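Local structure of molybdopterin adenylyltransferase (Helicobacter pylori, 4XCW) at residues Ser26-Tyr37 against Pro138-Phe149. The protein probably catalyses the adenylylation of molybdopterin by ATP, a late step in molybdenum cofactor biosynthesis. Numbering follows the deposited sequence.
Sequences SGKAIQEVLSEY and PKSIRECLEAVF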
ATOM      1  N   SER B  26      18.163   3.877  20.369  1.00 38.63           N
ATOM      2  CA  SER B  26      17.699   3.817  18.988  1.00 37.24           C
ATOM      3  C   SER B  26      18.438   4.825  18.120  1.00 39.53           C
ATOM      4  O   SER B  26      18.882   4.497  17.021  1.00 35.13           O
ATOM      5  CB  SER B  26      16.192   4.055  18.922  1.00 39.90           C
ATOM      6  OG  SER B  26      15.506   3.036  19.629  1.00 42.81           O
ATOM      7  N   GLY B  27      18.587   6.044  18.630  1.00 42.67           N
ATOM      8  CA  GLY B  27      19.314   7.084  17.931  1.00 39.43           C
ATOM      9  C   GLY B  27      20.770   6.719  17.719  1.00 37.64           C
ATOM     10  O   GLY B  27      21.337   6.985  16.661  1.00 38.74           O
ATOM     11  N   LYS B  28      21.378   6.102  18.728  1.00 41.90           N
ATOM     12  CA  LYS B  28      22.770   5.680  18.630  1.00 46.40           C
ATOM     13  C   LYS B  28      22.943   4.604  17.564  1.00 45.79           C
ATOM     14  O   LYS B  28      23.940   4.591  16.843  1.00 45.06           O
ATOM     15  CB  LYS B  28      23.285   5.164  19.979  1.00 50.11           C
ATOM     16  CG  LYS B  28      23.448   6.230  21.054  1.00 57.70           C
ATOM     17  CD  LYS B  28      24.059   5.639  22.326  1.00 65.45           C
ATOM     18  CE  LYS B  28      23.953   6.592  23.513  1.00 74.30           C
ATOM     19  NZ  LYS B  28      24.584   7.917  23.259  1.00 76.94           N
ATOM     20  N   ALA B  29      21.970   3.704  17.467  1.00 44.60           N
ATOM     21  CA  ALA B  29      22.021   2.642  16.472  1.00 43.13           C
ATOM     22  C   ALA B  29      21.902   3.221  15.070  1.00 40.19           C
ATOM     23  O   ALA B  29      22.556   2.756  14.138  1.00 39.95           O
ATOM     24  CB  ALA B  29      20.921   1.623  16.723  1.00 42.92           C
ATOM     25  N   ILE B  30      21.063   4.243  14.930  1.00 38.28           N
ATOM     26  CA  ILE B  30      20.881   4.916  13.651  1.00 34.65           C
ATOM     27  C   ILE B  30      22.175   5.576  13.179  1.00 33.47           C
ATOM     28  O   ILE B  30      22.580   5.400  12.032  1.00 31.50           O
ATOM     29  CB  ILE B  30      19.751   5.970  13.728  1.00 31.56           C
ATOM     30  CG1 ILE B  30      18.394   5.273  13.849  1.00 30.14           C
ATOM     31  CG2 ILE B  30      19.765   6.856  12.507  1.00 28.52           C
ATOM     32  CD1 ILE B  30      17.224   6.214  14.008  1.00 31.58           C
ATOM     33  N   GLN B  31      22.828   6.322  14.065  1.00 34.50           N
ATOM     34  CA  GLN B  31      24.073   6.999  13.710  1.00 37.72           C
ATOM     35  C   GLN B  31      25.202   6.018  13.416  1.00 37.74           C
ATOM     36  O   GLN B  31      25.989   6.241  12.498  1.00 36.91           O
ATOM     37  CB  GLN B  31      24.499   7.968  14.816  1.00 38.30           C
ATOM     38  CG  GLN B  31      23.514   9.106  15.011  1.00 41.76           C
ATOM     39  CD  GLN B  31      24.128  10.301  15.702  1.00 46.76           C
ATOM     40  OE1 GLN B  31      25.351  10.420  15.799  1.00 48.32           O
ATOM     41  NE2 GLN B  31      23.279  11.201  16.181  1.00 48.46           N
ATOM     42  N   GLU B  32      25.278   4.939  14.186  1.00 33.50           N
ATOM     43  CA  GLU B  32      26.293   3.911  13.958  1.00 40.06           C
ATOM     44  C   GLU B  32      26.174   3.311  12.561  1.00 36.11           C
ATOM     45  O   GLU B  32      27.157   3.215  11.833  1.00 39.05           O
ATOM     46  CB  GLU B  32      26.189   2.795  15.000  1.00 44.93           C
ATOM     47  CG  GLU B  32      26.777   3.133  16.356  1.00 55.74           C
ATOM     48  CD  GLU B  32      26.722   1.958  17.313  1.00 65.98           C
ATOM     49  OE1 GLU B  32      26.200   0.893  16.916  1.00 68.57           O
ATOM     50  OE2 GLU B  32      27.204   2.097  18.458  1.00 69.00           O
ATOM     51  N   VAL B  33      24.964   2.906  12.198  1.00 35.54           N
ATOM     52  CA  VAL B  33      24.725   2.264  10.910  1.00 34.64           C
ATOM     53  C   VAL B  33      24.997   3.191   9.732  1.00 36.68           C
ATOM     54  O   VAL B  33      25.688   2.822   8.781  1.00 36.57           O
ATOM     55  CB  VAL B  33      23.277   1.747  10.805  1.00 33.30           C
ATOM     56  CG1 VAL B  33      22.994   1.248   9.400  1.00 35.25           C
ATOM     57  CG2 VAL B  33      23.040   0.641  11.815  1.00 37.51           C
ATOM     58  N   LEU B  34      24.448   4.397   9.792  1.00 32.00           N
ATOM     59  CA  LEU B  34      24.623   5.336   8.696  1.00 34.47           C
ATOM     60  C   LEU B  34      26.088   5.753   8.568  1.00 39.53           C
ATOM     61  O   LEU B  34      26.575   5.993   7.461  1.00 39.41           O
ATOM     62  CB  LEU B  34      23.709   6.547   8.888  1.00 29.32           C
ATOM     63  CG  LEU B  34      22.235   6.181   8.688  1.00 30.14           C
ATOM     64  CD1 LEU B  34      21.319   7.350   9.006  1.00 32.55           C
ATOM     65  CD2 LEU B  34      21.987   5.669   7.266  1.00 29.01           C
ATOM     66  N   SER B  35      26.795   5.806   9.695  1.00 38.87           N
ATOM     67  CA  SER B  35      28.218   6.146   9.680  1.00 42.49           C
ATOM     68  C   SER B  35      29.051   5.082   8.973  1.00 42.34           C
ATOM     69  O   SER B  35      30.069   5.393   8.362  1.00 40.33           O
ATOM     70  CB  SER B  35      28.745   6.344  11.103  1.00 45.87           C
ATOM     71  OG  SER B  35      28.219   7.525  11.681  1.00 47.55           O
ATOM     72  N   GLU B  36      28.620   3.828   9.066  1.00 43.22           N
ATOM     73  CA  GLU B  36      29.327   2.725   8.423  1.00 43.45           C
ATOM     74  C   GLU B  36      28.975   2.607   6.940  1.00 40.19           C
ATOM     75  O   GLU B  36      29.764   2.091   6.147  1.00 41.68           O
ATOM     76  CB  GLU B  36      29.014   1.406   9.133  1.00 48.88           C
ATOM     77  CG  GLU B  36      29.502   1.334  10.571  1.00 59.55           C
ATOM     78  CD  GLU B  36      28.992   0.100  11.294  1.00 68.32           C
ATOM     79  OE1 GLU B  36      28.232  -0.675  10.674  1.00 68.96           O
ATOM     80  OE2 GLU B  36      29.350  -0.094  12.478  1.00 72.98           O
ATOM     81  N   TYR B  37      27.791   3.090   6.579  1.00 36.36           N
ATOM     82  CA  TYR B  37      27.281   2.970   5.214  1.00 34.87           C
ATOM     83  C   TYR B  37      27.808   4.047   4.270  1.00 37.19           C
ATOM     84  O   TYR B  37      27.888   3.830   3.059  1.00 38.44           O
ATOM     85  CB  TYR B  37      25.752   3.022   5.214  1.00 30.70           C
ATOM     86  CG  TYR B  37      25.072   1.742   5.649  1.00 28.41           C
ATOM     87  CD1 TYR B  37      25.803   0.656   6.124  1.00 33.59           C
ATOM     88  CD2 TYR B  37      23.687   1.622   5.581  1.00 30.02           C
ATOM     89  CE1 TYR B  37      25.169  -0.510   6.522  1.00 37.31           C
ATOM     90  CE2 TYR B  37      23.048   0.463   5.973  1.00 34.06           C
ATOM     91  CZ  TYR B  37      23.786  -0.598   6.443  1.00 36.94           C
ATOM     92  OH  TYR B  37      23.134  -1.751   6.830  1.00 38.42           O
ATOM     93  N   PRO B 138      17.038  -1.195  18.282  1.00 43.09           N
ATOM     94  CA  PRO B 138      18.314  -1.176  17.556  1.00 38.79           C
ATOM     95  C   PRO B 138      18.467  -2.317  16.548  1.00 34.20           C
ATOM     96  O   PRO B 138      18.859  -2.049  15.418  1.00 33.20           O
ATOM     97  CB  PRO B 138      19.343  -1.292  18.679  1.00 43.31           C
ATOM     98  CG  PRO B 138      18.694  -0.577  19.818  1.00 50.07           C
ATOM     99  CD  PRO B 138      17.219  -0.902  19.714  1.00 48.90           C
ATOM    100  N   LYS B 139      18.150  -3.549  16.945  1.00 37.21           N
ATOM    101  CA  LYS B 139      18.257  -4.691  16.038  1.00 39.56           C
ATOM    102  C   LYS B 139      17.318  -4.531  14.847  1.00 39.27           C
ATOM    103  O   LYS B 139      17.711  -4.773  13.701  1.00 38.61           O
ATOM    104  CB  LYS B 139      17.956  -5.999  16.776  1.00 44.14           C
ATOM    105  CG  LYS B 139      18.043  -7.247  15.901  1.00 46.56           C
ATOM    106  CD  LYS B 139      17.962  -8.519  16.738  1.00 56.82           C
ATOM    107  CE  LYS B 139      17.992  -9.766  15.868  1.00 59.79           C
ATOM    108  NZ  LYS B 139      16.784  -9.885  15.005  1.00 57.53           N
ATOM    109  N   SER B 140      16.084  -4.109  15.115  1.00 37.78           N
ATOM    110  CA  SER B 140      15.111  -3.851  14.050  1.00 33.30           C
ATOM    111  C   SER B 140      15.550  -2.710  13.132  1.00 34.81           C
ATOM    112  O   SER B 140      15.352  -2.760  11.910  1.00 29.73           O
ATOM    113  CB  SER B 140      13.739  -3.529  14.647  1.00 34.86           C
ATOM    114  OG  SER B 140      13.273  -4.597  15.454  1.00 47.01           O
ATOM    115  N   ILE B 141      16.129  -1.669  13.724  1.00 31.59           N
ATOM    116  CA  ILE B 141      16.630  -0.542  12.948  1.00 30.31           C
ATOM    117  C   ILE B 141      17.714  -0.997  11.970  1.00 29.56           C
ATOM    118  O   ILE B 141      17.701  -0.614  10.800  1.00 31.68           O
ATOM    119  CB  ILE B 141      17.176   0.570  13.869  1.00 30.26           C
ATOM    120  CG1 ILE B 141      16.010   1.306  14.539  1.00 31.77           C
ATOM    121  CG2 ILE B 141      18.046   1.552  13.074  1.00 27.93           C
ATOM    122  CD1 ILE B 141      16.408   2.168  15.733  1.00 32.00           C
ATOM    123  N   ARG B 142      18.630  -1.843  12.437  1.00 33.30           N
ATOM    124  CA  ARG B 142      19.716  -2.310  11.578  1.00 31.64           C
ATOM    125  C   ARG B 142      19.193  -3.105  10.388  1.00 32.41           C
ATOM    126  O   ARG B 142      19.591  -2.859   9.248  1.00 34.15           O
ATOM    127  CB  ARG B 142      20.712  -3.153  12.370  1.00 35.27           C
ATOM    128  CG  ARG B 142      21.596  -2.329  13.278  1.00 44.57           C
ATOM    129  CD  ARG B 142      22.747  -3.144  13.837  1.00 54.30           C
ATOM    130  NE  ARG B 142      23.738  -2.279  14.465  1.00 63.22           N
ATOM    131  CZ  ARG B 142      23.715  -1.924  15.745  1.00 71.06           C
ATOM    132  NH1 ARG B 142      22.752  -2.373  16.540  1.00 73.33           N
ATOM    133  NH2 ARG B 142      24.657  -1.125  16.229  1.00 74.48           N
ATOM    134  N   GLU B 143      18.296  -4.049  10.659  1.00 33.51           N
ATOM    135  CA  GLU B 143      17.710  -4.873   9.607  1.00 31.83           C
ATOM    136  C   GLU B 143      16.936  -4.024   8.610  1.00 31.46           C
ATOM    137  O   GLU B 143      16.990  -4.263   7.405  1.00 34.28           O
ATOM    138  CB  GLU B 143      16.804  -5.944  10.214  1.00 32.27           C
ATOM    139  CG  GLU B 143      17.564  -6.970  11.037  1.00 39.55           C
ATOM    140  CD  GLU B 143      16.690  -7.686  12.042  1.00 43.76           C
ATOM    141  OE1 GLU B 143      15.663  -7.114  12.464  1.00 46.72           O
ATOM    142  OE2 GLU B 143      17.031  -8.822  12.414  1.00 48.28           O
ATOM    143  N   CYS B 144      16.222  -3.028   9.118  1.00 31.26           N
ATOM    144  CA  CYS B 144      15.449  -2.133   8.273  1.00 26.00           C
ATOM    145  C   CYS B 144      16.346  -1.306   7.351  1.00 28.46           C
ATOM    146  O   CYS B 144      16.118  -1.247   6.143  1.00 28.95           O
ATOM    147  CB  CYS B 144      14.585  -1.218   9.139  1.00 26.28           C
ATOM    148  SG  CYS B 144      13.561  -0.065   8.220  1.00 29.75           S
ATOM    149  N   LEU B 145      17.377  -0.686   7.919  1.00 27.00           N
ATOM    150  CA  LEU B 145      18.284   0.148   7.134  1.00 27.93           C
ATOM    151  C   LEU B 145      19.047  -0.693   6.110  1.00 28.87           C
ATOM    152  O   LEU B 145      19.272  -0.258   4.983  1.00 29.79           O
ATOM    153  CB  LEU B 145      19.257   0.895   8.050  1.00 26.09           C
ATOM    154  CG  LEU B 145      18.677   2.137   8.728  1.00 30.23           C
ATOM    155  CD1 LEU B 145      19.619   2.673   9.792  1.00 30.44           C
ATOM    156  CD2 LEU B 145      18.359   3.209   7.690  1.00 29.62           C
ATOM    157  N   GLU B 146      19.437  -1.904   6.498  1.00 31.16           N
ATOM    158  CA  GLU B 146      20.132  -2.790   5.568  1.00 29.37           C
ATOM    159  C   GLU B 146      19.258  -3.071   4.346  1.00 30.59           C
ATOM    160  O   GLU B 146      19.750  -3.156   3.218  1.00 30.73           O
ATOM    161  CB  GLU B 146      20.529  -4.099   6.258  1.00 34.94           C
ATOM    162  CG  GLU B 146      21.302  -5.052   5.357  1.00 42.95           C
ATOM    163  CD  GLU B 146      21.876  -6.236   6.109  1.00 55.68           C
ATOM    164  OE1 GLU B 146      21.819  -6.237   7.357  1.00 59.34           O
ATOM    165  OE2 GLU B 146      22.381  -7.170   5.450  1.00 60.95           O
ATOM    166  N   ALA B 147      17.955  -3.176   4.574  1.00 28.18           N
ATOM    167  CA  ALA B 147      17.018  -3.490   3.509  1.00 29.46           C
ATOM    168  C   ALA B 147      16.743  -2.304   2.592  1.00 30.04           C
ATOM    169  O   ALA B 147      16.661  -2.474   1.376  1.00 29.90           O
ATOM    170  CB  ALA B 147      15.713  -3.994   4.095  1.00 28.39           C
ATOM    171  N   VAL B 148      16.586  -1.112   3.166  1.00 23.68           N
ATOM    172  CA  VAL B 148      16.129   0.031   2.372  1.00 22.82           C
ATOM    173  C   VAL B 148      17.249   0.933   1.872  1.00 25.24           C
ATOM    174  O   VAL B 148      17.071   1.630   0.874  1.00 26.89           O
ATOM    175  CB  VAL B 148      15.124   0.921   3.151  1.00 30.90           C
ATOM    176  CG1 VAL B 148      13.920   0.104   3.598  1.00 31.20           C
ATOM    177  CG2 VAL B 148      15.793   1.612   4.330  1.00 29.00           C
ATOM    178  N   PHE B 149      18.396   0.927   2.542  1.00 23.89           N
ATOM    179  CA  PHE B 149      19.463   1.843   2.147  1.00 25.91           C
ATOM    180  C   PHE B 149      19.961   1.703   0.694  1.00 26.11           C
ATOM    181  O   PHE B 149      20.325   2.713   0.089  1.00 27.19           O
ATOM    182  CB  PHE B 149      20.671   1.728   3.076  1.00 26.44           C
ATOM    183  CG  PHE B 149      21.691   2.809   2.846  1.00 30.39           C
ATOM    184  CD1 PHE B 149      21.515   4.066   3.395  1.00 32.23           C
ATOM    185  CD2 PHE B 149      22.803   2.577   2.055  1.00 33.07           C
ATOM    186  CE1 PHE B 149      22.440   5.069   3.174  1.00 32.60           C
ATOM    187  CE2 PHE B 149      23.730   3.579   1.829  1.00 35.24           C
ATOM    188  CZ  PHE B 149      23.546   4.824   2.393  1.00 30.12           C
TER
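Ser-26 meets Ile-141 at the N-terminal end of a helix pair that shows how two helices covering one sheet pack at a shallow angle: the segments run in the same direction, cross at -31° and approach to 9.1 Å between axes. The CD1 methyl of Ile-141 lies 3.7 Å from Ser-26 CB, also touching that residue's carbonyl oxygen. One turn on, the CB of Ala-29 rests 3.8 Å from Pro-138 CB. Ile-30 then crosses Ile-141 at about a right angle, CG1 against CG2.

The outer margin is polar. Glu-32 extends OE1 to the edge of the Arg-142 guanidinium, in its plane, forming a salt bridge of 2.6 Å to NH2, although the carboxylate itself is turned well out of that plane. Ala-29 CB lies over a guanidinium face. Val-33 divides its branches: CG2 packs on the aliphatic CG of Arg-142, while CG1, anti to the backbone N (chi1 173°), turns to Leu-145 CD1. CD2 of Leu-34 touches CE1 of Phe-149 and, more loosely, CD2 of Leu-145.

Tyr-37 closes the interface with its largest patch. Its CB sits over the Phe-149 ring, 4.2 Å from the centroid, in a CH-pi contact, and CD2 comes within 3.6 Å of Phe-149 CG; the two rings are inclined at 52°. Farther out, the phenol oxygen abuts CA and CB of Glu-146.

Ser-26 and Ile-141 both touch Thr-75 of strand 71-75, and Ile-30 reaches Val-73 there, whereas Leu-34 leans on Phe-44 of strand 42-49. The pair thus lies side by side on the mixed sheet of what is probably a molybdopterin-binding domain, with helix 99-110 packed against helix 138-148 through Cys-144, Ala-147 and Val-148.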